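Local atomic coordinates of packaging enzyme P4 (Pseudomonas phage phi13, PDB entry 4BLP), a protein that probably hydrolyses nucleoside triphosphates as a hexameric RecA-like helicase motor that drives RNA packaging in a double-stranded RNA bacteriophage. Residues S83-A88 and E104-V109; S96-A101 and A200-T205. All coordinates share one frame; numbering follows the deposited sequence.

Contact 1 of 2, residues S83-A88 and E104-V109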
loop_
_atom_site.group_PDB
_atom_site.type_symbol
_atom_site.label_atom_id
_atom_site.label_comp_id
_atom_site.label_asym_id
_atom_site.label_seq_id
_atom_site.Cartn_x
_atom_site.Cartn_y
_atom_site.Cartn_z
ATOM N N SER D 83 -3.243 35.259 -20.057
ATOM C CA SER D 83 -3.828 36.474 -20.634
ATOM C C SER D 83 -3.158 36.819 -21.955
ATOM O O SER D 83 -3.870 37.171 -22.907
ATOM C CB SER D 83 -3.751 37.641 -19.638
ATOM O OG SER D 83 -2.392 37.937 -19.394
ATOM N N THR D 84 -1.822 36.679 -22.053
ATOM C CA THR D 84 -1.087 37.002 -23.286
ATOM C C THR D 84 -1.540 36.088 -24.449
ATOM O O THR D 84 -1.824 36.567 -25.557
ATOM C CB THR D 84 0.453 36.836 -23.057
ATOM O OG1 THR D 84 0.850 37.834 -22.138
ATOM C CG2 THR D 84 1.272 37.049 -24.375
ATOM N N LEU D 85 -1.527 34.785 -24.213
ATOM C CA LEU D 85 -1.884 33.830 -25.261
ATOM C C LEU D 85 -3.379 33.879 -25.573
ATOM O O LEU D 85 -3.756 33.736 -26.726
ATOM C CB LEU D 85 -1.431 32.408 -24.863
ATOM C CG LEU D 85 0.115 32.199 -24.845
ATOM C CD1 LEU D 85 0.450 30.752 -24.420
ATOM C CD2 LEU D 85 0.668 32.336 -26.243
ATOM N N ALA D 86 -4.240 34.128 -24.564
ATOM C CA ALA D 86 -5.672 34.239 -24.890
ATOM C C ALA D 86 -5.923 35.451 -25.805
ATOM O O ALA D 86 -6.779 35.387 -26.680
ATOM C CB ALA D 86 -6.493 34.369 -23.629
ATOM N N ALA D 87 -5.202 36.573 -25.578
ATOM C CA ALA D 87 -5.380 37.774 -26.427
ATOM C C ALA D 87 -4.945 37.447 -27.869
ATOM O O ALA D 87 -5.590 37.876 -28.847
ATOM C CB ALA D 87 -4.561 38.937 -25.870
ATOM N N ALA D 88 -3.838 36.677 -27.993
ATOM C CA ALA D 88 -3.355 36.226 -29.302
ATOM C C ALA D 88 -4.425 35.313 -29.968
ATOM O O ALA D 88 -4.691 35.465 -31.147
ATOM C CB ALA D 88 -2.024 35.484 -29.144
ATOM N N GLU D 104 3.919 24.637 -28.145
ATOM C CA GLU D 104 5.028 24.768 -27.176
ATOM C C GLU D 104 4.777 25.851 -26.156
ATOM O O GLU D 104 4.959 25.576 -24.969
ATOM C CB GLU D 104 6.386 25.039 -27.864
ATOM C CG GLU D 104 6.914 23.833 -28.604
ATOM C CD GLU D 104 7.173 22.607 -27.750
ATOM O OE1 GLU D 104 7.703 22.743 -26.622
ATOM O OE2 GLU D 104 6.769 21.511 -28.188
ATOM N N LEU D 105 4.344 27.092 -26.567
ATOM C CA LEU D 105 4.055 28.151 -25.606
ATOM C C LEU D 105 2.937 27.780 -24.681
ATOM O O LEU D 105 2.903 28.216 -23.533
ATOM C CB LEU D 105 3.631 29.481 -26.323
ATOM C CG LEU D 105 4.615 30.235 -27.153
ATOM C CD1 LEU D 105 3.959 31.489 -27.699
ATOM C CD2 LEU D 105 5.882 30.592 -26.371
ATOM N N ILE D 106 1.950 27.010 -25.197
ATOM C CA ILE D 106 0.783 26.672 -24.365
ATOM C C ILE D 106 1.199 25.847 -23.118
ATOM O O ILE D 106 0.497 25.892 -22.104
ATOM C CB ILE D 106 -0.258 25.955 -25.258
ATOM C CG1 ILE D 106 -0.912 27.023 -26.204
ATOM C CG2 ILE D 106 -1.345 25.203 -24.443
ATOM C CD1 ILE D 106 -1.657 26.390 -27.469
ATOM N N ARG D 107 2.359 25.190 -23.147
ATOM C CA ARG D 107 2.850 24.464 -21.944
ATOM C C ARG D 107 3.065 25.428 -20.761
ATOM O O ARG D 107 3.047 24.997 -19.619
ATOM C CB ARG D 107 4.182 23.775 -22.272
ATOM C CG ARG D 107 4.087 22.724 -23.398
ATOM C CD ARG D 107 5.506 22.274 -23.764
ATOM N NE ARG D 107 5.546 21.492 -24.996
ATOM C CZ ARG D 107 5.343 20.182 -25.057
ATOM N NH1 ARG D 107 5.091 19.488 -23.954
ATOM N NH2 ARG D 107 5.392 19.553 -26.223
ATOM N N ALA D 108 3.307 26.737 -21.063
ATOM C CA ALA D 108 3.521 27.754 -20.028
ATOM C C ALA D 108 2.248 28.131 -19.256
ATOM O O ALA D 108 2.332 28.738 -18.170
ATOM C CB ALA D 108 4.094 29.011 -20.676
ATOM N N VAL D 109 1.069 27.856 -19.839
ATOM C CA VAL D 109 -0.204 28.295 -19.260
ATOM C C VAL D 109 -0.575 27.427 -18.046
ATOM O O VAL D 109 -0.990 27.963 -17.040
ATOM C CB VAL D 109 -1.346 28.294 -20.317
ATOM C CG1 VAL D 109 -2.697 28.701 -19.672
ATOM C CG2 VAL D 109 -1.010 29.223 -21.489
#
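L85 is the residue of segment 83-88 that makes this contact, reaching its two methyl groups into the bend of segment 104-109. CD1 goes deeper: it lies 3.6 Å from V109 CG2 and equally close to the carbonyl oxygen of L105, with the backbone of I106 just beyond. CD2 spreads the other way and meets L105 CD1 at 3.7 Å, so both branches touch L105, while CD1 also reaches V109. I106 has a lesser share, its CG1 standing 4.4 Å from L85 CD1. All these side-chain contacts are apolar, and the one polar atom touched, L105 O, is already engaged by the backbone N of A108 at 2.9 Å.

The torsions account for this reach. L85 sets CG beside its own backbone N (chi1 -69°) and then runs extended (chi2 179°), which carries both methyls toward segment 104-109. On the other side, successive i to i+3 backbone bonds, from R107 to E104, A108 to L105 and V109 to I106, wind the chain tightly enough for L105 and V109 to approach the same leucine. Turned to the exposed side, R107 and E104 form a salt bridge: NE gives a weak bond to OE1, while NH2 meets OE2 from the syn side, 33° out of the carboxylate plane, at 3.1 Å, joining the two ends of one turn.

Further out, L85 also touches W98 and L202, and I106 packs against A198, L202, W98 and F99, so helices 95-101 and 193-205 close in around the pair. A108 and V109 rest on A81 and L82 of helix 79-91. The backbone of V109 bonds with D78, leading the chain into strand 110-111, the last strand of the three-stranded antiparallel sheet, next to strand 73-78.

Contact 2 of 2, residues S96-A101 and A200-T205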
loop_
_atom_site.group_PDB
_atom_site.type_symbol
_atom_site.label_atom_id
_atom_site.label_comp_id
_atom_site.label_asym_id
_atom_site.label_seq_id
_atom_site.Cartn_x
_atom_site.Cartn_y
_atom_site.Cartn_z
ATOM N N SER D 96 -8.038 27.032 -35.144
ATOM C CA SER D 96 -7.566 25.617 -35.182
ATOM C C SER D 96 -6.018 25.521 -35.365
ATOM O O SER D 96 -5.335 24.797 -34.654
ATOM C CB SER D 96 -8.249 24.843 -36.316
ATOM O OG SER D 96 -9.610 25.197 -36.520
ATOM N N THR D 97 -5.505 26.308 -36.312
ATOM C CA THR D 97 -4.065 26.388 -36.615
ATOM C C THR D 97 -3.384 27.039 -35.424
ATOM O O THR D 97 -2.289 26.631 -35.062
ATOM C CB THR D 97 -3.808 27.157 -37.921
ATOM O OG1 THR D 97 -4.440 26.458 -38.997
ATOM C CG2 THR D 97 -2.299 27.332 -38.245
ATOM N N TRP D 98 -4.087 28.014 -34.766
ATOM C CA TRP D 98 -3.483 28.682 -33.595
ATOM C C TRP D 98 -3.055 27.664 -32.527
ATOM O O TRP D 98 -1.919 27.737 -32.026
ATOM C CB TRP D 98 -4.419 29.773 -33.000
ATOM C CG TRP D 98 -3.733 30.604 -31.955
ATOM C CD1 TRP D 98 -3.016 31.751 -32.152
ATOM C CD2 TRP D 98 -3.602 30.276 -30.562
ATOM N NE1 TRP D 98 -2.506 32.202 -30.941
ATOM C CE2 TRP D 98 -2.851 31.307 -29.953
ATOM C CE3 TRP D 98 -4.136 29.262 -29.750
ATOM C CZ2 TRP D 98 -2.554 31.309 -28.581
ATOM C CZ3 TRP D 98 -3.869 29.279 -28.384
ATOM C CH2 TRP D 98 -3.064 30.283 -27.820
ATOM N N PHE D 99 -3.945 26.712 -32.169
ATOM C CA PHE D 99 -3.591 25.752 -31.148
ATOM C C PHE D 99 -2.407 24.857 -31.567
ATOM O O PHE D 99 -1.514 24.614 -30.766
ATOM C CB PHE D 99 -4.810 24.884 -30.794
ATOM C CG PHE D 99 -5.685 25.645 -29.832
ATOM C CD1 PHE D 99 -5.344 25.736 -28.484
ATOM C CD2 PHE D 99 -6.797 26.348 -30.288
ATOM C CE1 PHE D 99 -6.119 26.489 -27.597
ATOM C CE2 PHE D 99 -7.580 27.101 -29.397
ATOM C CZ PHE D 99 -7.213 27.176 -28.059
ATOM N N VAL D 100 -2.399 24.386 -32.805
ATOM C CA VAL D 100 -1.295 23.513 -33.252
ATOM C C VAL D 100 0.038 24.315 -33.298
ATOM O O VAL D 100 1.043 23.898 -32.719
ATOM C CB VAL D 100 -1.639 22.913 -34.635
ATOM C CG1 VAL D 100 -0.471 22.090 -35.169
ATOM C CG2 VAL D 100 -2.910 22.069 -34.578
ATOM N N ALA D 101 0.005 25.510 -33.903
ATOM C CA ALA D 101 1.207 26.350 -34.065
ATOM C C ALA D 101 1.837 26.797 -32.732
ATOM O O ALA D 101 3.065 26.975 -32.664
ATOM C CB ALA D 101 0.878 27.591 -34.900
ATOM N N ALA D 200 -8.616 24.616 -22.405
ATOM C CA ALA D 200 -9.928 25.039 -21.873
ATOM C C ALA D 200 -9.891 26.473 -21.367
ATOM O O ALA D 200 -10.787 27.273 -21.701
ATOM C CB ALA D 200 -10.366 24.093 -20.744
ATOM N N LEU D 201 -8.891 26.803 -20.533
ATOM C CA LEU D 201 -8.788 28.170 -19.977
ATOM C C LEU D 201 -8.550 29.196 -21.081
ATOM O O LEU D 201 -9.100 30.297 -21.018
ATOM C CB LEU D 201 -7.660 28.248 -18.935
ATOM C CG LEU D 201 -7.951 27.393 -17.669
ATOM C CD1 LEU D 201 -6.747 27.444 -16.709
ATOM C CD2 LEU D 201 -9.247 27.940 -16.953
ATOM N N LEU D 202 -7.724 28.856 -22.086
ATOM C CA LEU D 202 -7.483 29.794 -23.200
ATOM C C LEU D 202 -8.764 30.075 -23.987
ATOM O O LEU D 202 -9.095 31.247 -24.248
ATOM C CB LEU D 202 -6.382 29.244 -24.127
ATOM C CG LEU D 202 -4.959 29.404 -23.574
ATOM C CD1 LEU D 202 -3.983 28.395 -24.300
ATOM C CD2 LEU D 202 -4.483 30.830 -23.772
ATOM N N LEU D 203 -9.492 29.031 -24.353
ATOM C CA LEU D 203 -10.744 29.174 -25.092
ATOM C C LEU D 203 -11.790 29.943 -24.282
ATOM O O LEU D 203 -12.409 30.843 -24.807
ATOM C CB LEU D 203 -11.290 27.793 -25.451
ATOM C CG LEU D 203 -10.535 27.100 -26.593
ATOM C CD1 LEU D 203 -10.857 25.643 -26.585
ATOM C CD2 LEU D 203 -10.856 27.764 -27.991
ATOM N N ALA D 204 -11.960 29.618 -22.995
ATOM C CA ALA D 204 -12.953 30.318 -22.165
ATOM C C ALA D 204 -12.568 31.794 -21.981
ATOM O O ALA D 204 -13.435 32.685 -22.050
ATOM C CB ALA D 204 -13.081 29.610 -20.816
ATOM N N THR D 205 -11.265 32.073 -21.793
ATOM C CA THR D 205 -10.781 33.457 -21.633
ATOM C C THR D 205 -11.041 34.235 -22.934
ATOM O O THR D 205 -11.347 35.453 -22.882
ATOM C CB THR D 205 -9.292 33.457 -21.219
ATOM O OG1 THR D 205 -9.195 32.798 -19.938
ATOM C CG2 THR D 205 -8.697 34.876 -21.069
#
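F99 and L203 make the tighter half of this contact: the outer end of the phenyl ring meets the branched end of the leucine, with CE2 at 3.6 Å from L203 CD2 and CZ at the same distance from L203 CG. The leucine comes in obliquely to the ring. Beside this pair, L202 CD1 approaches the rim of the W98 indole near its plane, 4.1 Å from CH2, and the two side chains cross at about a right angle. The same methyl group lies more loosely, at 4.4 Å, from F99 CE1, so it bridges the two aromatic groups.

The rings are also turned against each other within helix 95-101. W98 swings CG away from its backbone N (chi1 -171°), whereas F99 keeps CG beside its N (chi1 -81°). These differing torsions bring the rings into T-shaped (edge-to-face) geometry: the indole gives the edge, with W98 CE3 3.8 Å above the centre of the nearly perpendicular F99 ring. The axes of segments 96-101 and 200-205 are 12.7 Å apart at their closest, roughly antiparallel (143°), and the long side chains fill that distance.

L85 and L89 of helix 79-91 and I106 of helix 103-106 pack around W98, F99 and L202. L203 additionally touches V170 and I172, placing helix 193-205 between strand 170-173 of the large mixed sheet and helix 95-101.

How the contacts relate
The two contacts are adjoining parts of one apolar layer, their centres about 8 Å apart, and illustrate how a single hydrophobic core can be shared by elements distant in sequence. Contact 1 joins near neighbours in the chain using aliphatic side chains; it reaches partly exposed L105, and segment 104-109 carries an exposed E104-R107 salt bridge away from L85. Contact 2 is buried at every touching residue, uses aromatic rings, and ties the early helices to helix 193-205 of the P-loop NTPase core. The seam is close: L85 O lies 3.3 Å from W98 CZ2, and A86 CB is 3.4 Å from T205 CG2. Helix 79-91, one side of contact 1, also packs on both helices of contact 2.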